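Local coordinates for protein EvdO1 (Micromonospora carbonacea, PDB 4XBZ) that probably acts as a non-haem metal-dependent oxygenase of the phytanoyl-CoA dioxygenase family, carrying out an oxidative cyclization in orthosomycin biosynthesis, at residues R77-R82 against E109-K114; R129-L134 against L235-I240. All coordinates share one frame; numbering follows the deposited sequence.

Overall arrangement
Contacts 1 and 2 both lie in the double-stranded beta helix fold, and all four of their segments belong to its phytanoyl-CoA dioxygenase region. Contact 1 is the earlier along the chain and closes before contact 2 opens. It sets helix 66-86 against the short helix 111-114, which directly follows strand 105-109. Contact 2 alone sets a helix on a strand, packing helix 125-134 on strand 235-239. Strands 105-109 and 235-239 belong to the same mixed eight-stranded sheet, separated in it by three others. The contact centres are 23 Å apart and the nearest atoms about 13 Å, so the two hold helices near well-separated parts of one sheet without touching.

Contact 1: R77-R82 against E109-K114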
ATOM      1  N   ARG A  77      26.840 -18.432  -5.352  1.00 32.67           N
ATOM      2  CA  ARG A  77      27.824 -19.171  -6.127  1.00 34.89           C
ATOM      3  C   ARG A  77      27.636 -20.675  -5.908  1.00 33.94           C
ATOM      4  O   ARG A  77      27.606 -21.462  -6.856  1.00 31.91           O
ATOM      5  CB  ARG A  77      29.243 -18.753  -5.751  1.00 36.76           C
ATOM      6  CG  ARG A  77      30.306 -19.452  -6.599  1.00 40.25           C
ATOM      7  CD  ARG A  77      31.645 -19.513  -5.890  1.00 38.93           C
ATOM      8  NE  ARG A  77      31.553 -20.242  -4.628  1.00 46.65           N
ATOM      9  CZ  ARG A  77      31.417 -21.564  -4.532  1.00 44.40           C
ATOM     10  NH1 ARG A  77      31.331 -22.318  -5.626  1.00 42.49           N
ATOM     11  NH2 ARG A  77      31.346 -22.135  -3.338  1.00 38.34           N
ATOM     12  N   ALA A  78      27.475 -21.045  -4.644  1.00 33.29           N
ATOM     13  CA  ALA A  78      27.262 -22.431  -4.265  1.00 37.44           C
ATOM     14  C   ALA A  78      26.068 -23.042  -4.992  1.00 34.32           C
ATOM     15  O   ALA A  78      26.133 -24.175  -5.443  1.00 34.26           O
ATOM     16  CB  ALA A  78      27.079 -22.536  -2.767  1.00 32.28           C
ATOM     17  N   LEU A  79      24.981 -22.287  -5.125  1.00 35.79           N
ATOM     18  CA  LEU A  79      23.780 -22.818  -5.768  1.00 32.97           C
ATOM     19  C   LEU A  79      23.980 -22.984  -7.258  1.00 28.09           C
ATOM     20  O   LEU A  79      23.516 -23.955  -7.861  1.00 29.19           O
ATOM     21  CB  LEU A  79      22.579 -21.913  -5.499  1.00 36.01           C
ATOM     22  CG  LEU A  79      22.042 -22.051  -4.075  1.00 36.63           C
ATOM     23  CD1 LEU A  79      21.291 -20.811  -3.655  1.00 29.32           C
ATOM     24  CD2 LEU A  79      21.155 -23.293  -4.000  1.00 33.28           C
ATOM     25  N   ILE A  80      24.670 -22.029  -7.855  1.00 30.38           N
ATOM     26  CA  ILE A  80      24.914 -22.085  -9.284  1.00 34.13           C
ATOM     27  C   ILE A  80      25.824 -23.271  -9.566  1.00 31.92           C
ATOM     28  O   ILE A  80      25.585 -24.026 -10.501  1.00 29.45           O
ATOM     29  CB  ILE A  80      25.530 -20.772  -9.824  1.00 32.40           C
ATOM     30  CG1 ILE A  80      24.486 -19.649  -9.798  1.00 31.80           C
ATOM     31  CG2 ILE A  80      26.052 -20.975 -11.232  1.00 30.50           C
ATOM     32  CD1 ILE A  80      25.017 -18.281 -10.264  1.00 34.50           C
ATOM     33  N   ASP A  81      26.843 -23.448  -8.727  1.00 33.96           N
ATOM     34  CA  ASP A  81      27.794 -24.551  -8.900  1.00 40.27           C
ATOM     35  C   ASP A  81      27.050 -25.891  -8.837  1.00 38.62           C
ATOM     36  O   ASP A  81      27.322 -26.808  -9.620  1.00 31.51           O
ATOM     37  CB  ASP A  81      28.911 -24.477  -7.841  1.00 38.86           C
ATOM     38  CG  ASP A  81      29.997 -25.531  -8.045  1.00 48.26           C
ATOM     39  OD1 ASP A  81      30.267 -25.923  -9.204  1.00 49.39           O
ATOM     40  OD2 ASP A  81      30.594 -25.968  -7.038  1.00 57.18           O
ATOM     41  N   ARG A  82      26.078 -25.976  -7.930  1.00 37.61           N
ATOM     42  CA  ARG A  82      25.259 -27.175  -7.784  1.00 34.35           C
ATOM     43  C   ARG A  82      24.459 -27.478  -9.043  1.00 34.76           C
ATOM     44  O   ARG A  82      24.393 -28.628  -9.483  1.00 36.69           O
ATOM     45  CB  ARG A  82      24.317 -27.022  -6.592  1.00 38.02           C
ATOM     46  CG  ARG A  82      23.117 -27.959  -6.598  1.00 34.23           C
ATOM     47  CD  ARG A  82      22.229 -27.694  -5.386  1.00 36.72           C
ATOM     48  NE  ARG A  82      21.145 -28.661  -5.278  1.00 38.12           N
ATOM     49  CZ  ARG A  82      20.275 -28.686  -4.274  1.00 43.99           C
ATOM     50  NH1 ARG A  82      20.366 -27.797  -3.284  1.00 42.62           N
ATOM     51  NH2 ARG A  82      19.314 -29.601  -4.259  1.00 43.70           N
ATOM     52  N   GLU A 109      14.779 -22.259  -8.168  1.00 35.39           N
ATOM     53  CA  GLU A 109      13.635 -21.983  -7.283  1.00 30.70           C
ATOM     54  C   GLU A 109      13.839 -22.510  -5.875  1.00 29.59           C
ATOM     55  O   GLU A 109      14.521 -23.526  -5.668  1.00 31.88           O
ATOM     56  CB  GLU A 109      12.342 -22.588  -7.829  1.00 33.99           C
ATOM     57  CG  GLU A 109      11.924 -22.088  -9.200  1.00 45.16           C
ATOM     58  CD  GLU A 109      11.151 -20.785  -9.176  1.00 35.26           C
ATOM     59  OE1 GLU A 109      10.779 -20.288  -8.088  1.00 32.17           O
ATOM     60  OE2 GLU A 109      10.913 -20.261 -10.280  1.00 42.19           O
ATOM     61  N   TYR A 110      13.202 -21.826  -4.924  1.00 28.30           N
ATOM     62  CA  TYR A 110      13.175 -22.215  -3.513  1.00 28.40           C
ATOM     63  C   TYR A 110      14.583 -22.161  -2.936  1.00 31.95           C
ATOM     64  O   TYR A 110      15.035 -23.084  -2.253  1.00 33.90           O
ATOM     65  CB  TYR A 110      12.542 -23.605  -3.337  1.00 26.11           C
ATOM     66  CG  TYR A 110      11.263 -23.746  -4.121  1.00 25.30           C
ATOM     67  CD1 TYR A 110      10.150 -22.967  -3.803  1.00 30.99           C
ATOM     68  CD2 TYR A 110      11.172 -24.620  -5.198  1.00 25.85           C
ATOM     69  CE1 TYR A 110       8.971 -23.065  -4.532  1.00 29.57           C
ATOM     70  CE2 TYR A 110       9.998 -24.732  -5.938  1.00 29.31           C
ATOM     71  CZ  TYR A 110       8.896 -23.943  -5.599  1.00 32.22           C
ATOM     72  OH  TYR A 110       7.721 -24.031  -6.315  1.00 27.45           O
ATOM     73  N   VAL A 111      15.263 -21.053  -3.219  1.00 30.25           N
ATOM     74  CA  VAL A 111      16.625 -20.835  -2.754  1.00 28.13           C
ATOM     75  C   VAL A 111      16.631 -20.546  -1.263  1.00 31.51           C
ATOM     76  O   VAL A 111      17.667 -20.653  -0.615  1.00 34.61           O
ATOM     77  CB  VAL A 111      17.299 -19.671  -3.500  1.00 23.97           C
ATOM     78  CG1 VAL A 111      17.372 -19.966  -4.997  1.00 23.79           C
ATOM     79  CG2 VAL A 111      16.532 -18.392  -3.254  1.00 25.82           C
ATOM     80  N   VAL A 112      15.476 -20.171  -0.723  1.00 26.47           N
ATOM     81  CA  VAL A 112      15.355 -19.941   0.712  1.00 29.66           C
ATOM     82  C   VAL A 112      15.425 -21.279   1.469  1.00 28.86           C
ATOM     83  O   VAL A 112      15.979 -21.368   2.561  1.00 33.79           O
ATOM     84  CB  VAL A 112      14.039 -19.187   1.045  1.00 28.35           C
ATOM     85  CG1 VAL A 112      13.471 -19.620   2.394  1.00 27.96           C
ATOM     86  CG2 VAL A 112      14.252 -17.674   0.969  1.00 25.21           C
ATOM     87  N   ASP A 113      14.877 -22.323   0.872  1.00 31.12           N
ATOM     88  CA  ASP A 113      14.981 -23.664   1.439  1.00 33.66           C
ATOM     89  C   ASP A 113      16.397 -24.234   1.244  1.00 36.15           C
ATOM     90  O   ASP A 113      16.885 -25.018   2.061  1.00 35.39           O
ATOM     91  CB  ASP A 113      13.940 -24.580   0.794  1.00 30.64           C
ATOM     92  CG  ASP A 113      13.860 -25.948   1.453  1.00 35.33           C
ATOM     93  OD1 ASP A 113      13.870 -26.024   2.700  1.00 33.64           O
ATOM     94  OD2 ASP A 113      13.770 -26.952   0.711  1.00 35.85           O
ATOM     95  N   LYS A 114      17.065 -23.814   0.171  1.00 33.72           N
ATOM     96  CA  LYS A 114      18.296 -24.485  -0.244  1.00 37.28           C
ATOM     97  C   LYS A 114      19.537 -23.941   0.451  1.00 32.39           C
ATOM     98  O   LYS A 114      20.550 -24.612   0.522  1.00 42.17           O
ATOM     99  CB  LYS A 114      18.459 -24.399  -1.769  1.00 31.74           C
ATOM    100  CG  LYS A 114      17.450 -25.251  -2.536  1.00 32.42           C
ATOM    101  CD  LYS A 114      17.531 -25.032  -4.046  1.00 32.32           C
ATOM    102  CE  LYS A 114      16.578 -25.981  -4.783  1.00 26.77           C
ATOM    103  NZ  LYS A 114      15.154 -25.893  -4.300  1.00 34.55           N
TER
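The helical layer over the large sheet of the double-stranded beta helix is built here from helix 66-86 and the short helix 111-114, which meet through L79, R82, V111 and K114. L79 points its two methyls at different partners. L79 CD2 lies 3.7 Å from CB of K114, while L79 CD1 approaches CB of V111 at 4.2 Å. It crosses both side chains at about a right angle. One turn further on, R82 stretches across the same lysine: CG stands anti to the backbone N (chi1 161°) and the chain stays extended to NE, which carries NH1 of R82 to 3.9 Å from CG of K114. CE of K114 lies over one face of the guanidinium, so the arginine meets the aliphatic part of the lysine and not its ammonium.

That ammonium is turned elsewhere. A bend at chi4 (54°) folds NZ of K114 back to the start of its own segment, where it donates to E109 O at 2.8 Å, in the carbonyl plane and with a C=O...N angle of 154°. A weak bond to Y110 O, the N-cap residue, adds to this, and D91 forms a salt bridge with the same nitrogen. The carboxylate of D91 probably offsets the repulsion between the like charges of R82 NH2 and K114 NZ, 5.6 Å apart. I118 of helix 116-121 touches both L79 and V111. The two helices thus pack together beside the major sheet, where I108 of strand 105-109 touches L79 and K114, consistent with the helical cover of that sheet in double-stranded beta helix oxygenases.

Contact 2: R129-L134 against L235-I240; sequences RIMEQL and LLLHNI
No ring or other flat group stands between I130, M131 and L134 of helix 125-134 and L237 of strand 235-239; the closest approaches are all between methyl groups. The imidazole of H238, next to L237, takes no part: it meets the ring of H244 at about 55° between planes, and its NE2 is hydrogen-bonded to D162 OD2. Both partners are nickel ligands, so H238 belongs to the second shell of the metal site, whereas L237 points toward the helix, its side chain about 13 Å from the nickel.

The two methyls of L237 take different partners on the helix. CD1 of L237 touches two residues one turn apart, with CG2 of I130 at 3.9 Å and CD1 of L134 at 4.0 Å, both side chains passing it at a slant. CD2 of L237 meets CE of M131 tip to tip at 3.4 Å, a tight approach for two carbons. The methionine reaches it through bends at chi2 and chi3 (93°), which swing its methyl nearer the strand than its CB direction alone would take it.

The axes of segments 129-134 and 235-239 approach to 11.8 Å and run nearly parallel, at 18°. F52 of helix 46-55 also packs on L134 and L237, and Q133 of helix 125-134 packs on V49 of the second subunit. With no hydrogen bond or charge pair across it, the contact depends on dispersion and on burial of apolar surface, and thus on shape complementarity.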
ATOM      1  N   ARG A 129      10.049  -4.550   6.904  1.00 28.12           N
ATOM      2  CA  ARG A 129       9.375  -3.333   7.347  1.00 32.46           C
ATOM      3  C   ARG A 129       8.986  -2.453   6.166  1.00 30.31           C
ATOM      4  O   ARG A 129       7.971  -1.743   6.232  1.00 28.79           O
ATOM      5  CB  ARG A 129      10.235  -2.541   8.342  1.00 28.48           C
ATOM      6  CG  ARG A 129      10.098  -3.078   9.766  1.00 33.73           C
ATOM      7  CD  ARG A 129      10.510  -2.063  10.830  1.00 33.73           C
ATOM      8  NE  ARG A 129      11.944  -2.073  11.104  1.00 38.61           N
ATOM      9  CZ  ARG A 129      12.571  -3.024  11.796  1.00 40.84           C
ATOM     10  NH1 ARG A 129      11.898  -4.066  12.276  1.00 35.81           N
ATOM     11  NH2 ARG A 129      13.881  -2.938  12.001  1.00 40.27           N
ATOM     12  N   ILE A 130       9.785  -2.492   5.099  1.00 25.43           N
ATOM     13  CA  ILE A 130       9.428  -1.783   3.877  1.00 25.58           C
ATOM     14  C   ILE A 130       8.230  -2.455   3.228  1.00 27.10           C
ATOM     15  O   ILE A 130       7.253  -1.781   2.878  1.00 24.34           O
ATOM     16  CB  ILE A 130      10.569  -1.740   2.855  1.00 30.69           C
ATOM     17  CG1 ILE A 130      11.710  -0.852   3.351  1.00 27.86           C
ATOM     18  CG2 ILE A 130      10.037  -1.246   1.512  1.00 23.68           C
ATOM     19  CD1 ILE A 130      13.001  -1.048   2.565  1.00 30.09           C
ATOM     20  N   MET A 131       8.322  -3.777   3.058  1.00 23.71           N
ATOM     21  CA  MET A 131       7.225  -4.577   2.520  1.00 22.71           C
ATOM     22  C   MET A 131       5.934  -4.367   3.294  1.00 23.05           C
ATOM     23  O   MET A 131       4.865  -4.235   2.702  1.00 23.27           O
ATOM     24  CB  MET A 131       7.582  -6.072   2.512  1.00 26.06           C
ATOM     25  CG  MET A 131       8.553  -6.485   1.393  1.00 31.04           C
ATOM     26  SD  MET A 131       7.930  -6.139  -0.277  1.00 36.84           S
ATOM     27  CE  MET A 131       8.632  -4.526  -0.570  1.00 36.22           C
ATOM     28  N   GLU A 132       6.033  -4.325   4.615  1.00 23.31           N
ATOM     29  CA  GLU A 132       4.847  -4.105   5.426  1.00 25.14           C
ATOM     30  C   GLU A 132       4.191  -2.762   5.142  1.00 26.54           C
ATOM     31  O   GLU A 132       2.972  -2.672   5.179  1.00 27.56           O
ATOM     32  CB  GLU A 132       5.159  -4.194   6.915  1.00 27.20           C
ATOM     33  CG  GLU A 132       3.923  -4.563   7.710  1.00 31.28           C
ATOM     34  CD  GLU A 132       3.800  -3.815   9.016  1.00 40.56           C
ATOM     35  OE1 GLU A 132       4.379  -2.707   9.118  1.00 44.00           O
ATOM     36  OE2 GLU A 132       3.130  -4.349   9.938  1.00 40.25           O
ATOM     37  N   GLN A 133       4.982  -1.725   4.869  1.00 22.45           N
ATOM     38  CA  GLN A 133       4.411  -0.426   4.519  1.00 28.73           C
ATOM     39  C   GLN A 133       3.790  -0.467   3.123  1.00 27.07           C
ATOM     40  O   GLN A 133       2.792   0.212   2.861  1.00 28.60           O
ATOM     41  CB  GLN A 133       5.460   0.694   4.600  1.00 22.46           C
ATOM     42  CG  GLN A 133       5.652   1.261   5.999  1.00 22.61           C
ATOM     43  CD  GLN A 133       4.329   1.713   6.656  1.00 36.08           C
ATOM     44  OE1 GLN A 133       3.725   2.720   6.252  1.00 35.04           O
ATOM     45  NE2 GLN A 133       3.895   0.982   7.687  1.00 34.33           N
ATOM     46  N   LEU A 134       4.361  -1.276   2.237  1.00 22.57           N
ATOM     47  CA  LEU A 134       3.933  -1.272   0.843  1.00 21.21           C
ATOM     48  C   LEU A 134       2.853  -2.304   0.558  1.00 22.41           C
ATOM     49  O   LEU A 134       1.852  -2.008  -0.075  1.00 26.20           O
ATOM     50  CB  LEU A 134       5.133  -1.497  -0.076  1.00 22.47           C
ATOM     51  CG  LEU A 134       6.222  -0.415  -0.020  1.00 26.55           C
ATOM     52  CD1 LEU A 134       7.324  -0.698  -1.037  1.00 25.58           C
ATOM     53  CD2 LEU A 134       5.625   0.955  -0.258  1.00 21.85           C
ATOM     54  N   LEU A 235      18.664  -2.944  -3.619  1.00 31.40           N
ATOM     55  CA  LEU A 235      17.369  -3.601  -3.733  1.00 27.56           C
ATOM     56  C   LEU A 235      16.442  -2.897  -4.719  1.00 25.09           C
ATOM     57  O   LEU A 235      16.155  -1.702  -4.581  1.00 26.25           O
ATOM     58  CB  LEU A 235      16.708  -3.678  -2.349  1.00 27.28           C
ATOM     59  CG  LEU A 235      15.200  -3.952  -2.330  1.00 26.46           C
ATOM     60  CD1 LEU A 235      14.871  -5.368  -2.760  1.00 22.98           C
ATOM     61  CD2 LEU A 235      14.589  -3.621  -0.966  1.00 27.49           C
ATOM     62  N   LEU A 236      15.980  -3.636  -5.716  1.00 22.73           N
ATOM     63  CA  LEU A 236      14.969  -3.109  -6.621  1.00 26.20           C
ATOM     64  C   LEU A 236      13.576  -3.670  -6.280  1.00 25.15           C
ATOM     65  O   LEU A 236      13.347  -4.882  -6.281  1.00 24.63           O
ATOM     66  CB  LEU A 236      15.316  -3.412  -8.085  1.00 24.29           C
ATOM     67  CG  LEU A 236      14.314  -2.839  -9.104  1.00 24.06           C
ATOM     68  CD1 LEU A 236      14.384  -1.326  -9.135  1.00 21.07           C
ATOM     69  CD2 LEU A 236      14.509  -3.414 -10.506  1.00 23.85           C
ATOM     70  N   LEU A 237      12.663  -2.757  -5.968  1.00 26.94           N
ATOM     71  CA  LEU A 237      11.261  -3.072  -5.739  1.00 23.89           C
ATOM     72  C   LEU A 237      10.496  -2.788  -7.013  1.00 24.78           C
ATOM     73  O   LEU A 237      10.550  -1.662  -7.533  1.00 21.38           O
ATOM     74  CB  LEU A 237      10.699  -2.235  -4.580  1.00 22.24           C
ATOM     75  CG  LEU A 237      11.457  -2.414  -3.260  1.00 26.32           C
ATOM     76  CD1 LEU A 237      11.122  -1.328  -2.249  1.00 19.01           C
ATOM     77  CD2 LEU A 237      11.197  -3.809  -2.690  1.00 21.25           C
ATOM     78  N   HIS A 238       9.793  -3.787  -7.542  1.00 23.97           N
ATOM     79  CA  HIS A 238       8.900  -3.473  -8.644  1.00 24.10           C
ATOM     80  C   HIS A 238       7.536  -4.147  -8.550  1.00 26.66           C
ATOM     81  O   HIS A 238       7.375  -5.284  -8.089  1.00 25.66           O
ATOM     82  CB  HIS A 238       9.594  -3.750 -10.002  1.00 28.60           C
ATOM     83  CG  HIS A 238       9.513  -5.162 -10.502  1.00 26.05           C
ATOM     84  ND1 HIS A 238      10.576  -6.040 -10.417  1.00 35.83           N
ATOM     85  CD2 HIS A 238       8.553  -5.805 -11.208  1.00 28.23           C
ATOM     86  CE1 HIS A 238      10.251  -7.183 -10.998  1.00 35.98           C
ATOM     87  NE2 HIS A 238       9.027  -7.068 -11.484  1.00 38.09           N
ATOM     88  N   ASN A 239       6.550  -3.349  -8.930  1.00 27.31           N
ATOM     89  CA  ASN A 239       5.179  -3.763  -9.121  1.00 25.09           C
ATOM     90  C   ASN A 239       5.125  -4.738 -10.283  1.00 26.55           C
ATOM     91  O   ASN A 239       5.680  -4.450 -11.345  1.00 25.92           O
ATOM     92  CB  ASN A 239       4.327  -2.531  -9.396  1.00 25.37           C
ATOM     93  CG  ASN A 239       2.848  -2.819  -9.417  1.00 26.15           C
ATOM     94  OD1 ASN A 239       2.403  -3.904  -9.796  1.00 24.31           O
ATOM     95  ND2 ASN A 239       2.066  -1.818  -9.036  1.00 28.64           N
ATOM     96  N   ILE A 240       4.470  -5.881 -10.088  1.00 25.08           N
ATOM     97  CA  ILE A 240       4.420  -6.913 -11.126  1.00 31.40           C
ATOM     98  C   ILE A 240       3.681  -6.434 -12.384  1.00 29.97           C
ATOM     99  O   ILE A 240       3.814  -7.040 -13.450  1.00 31.26           O
ATOM    100  CB  ILE A 240       3.746  -8.211 -10.608  1.00 30.43           C
ATOM    101  CG1 ILE A 240       2.372  -7.887 -10.017  1.00 28.02           C
ATOM    102  CG2 ILE A 240       4.624  -8.889  -9.552  1.00 27.19           C
ATOM    103  CD1 ILE A 240       1.326  -8.901 -10.301  1.00 25.52           C
TER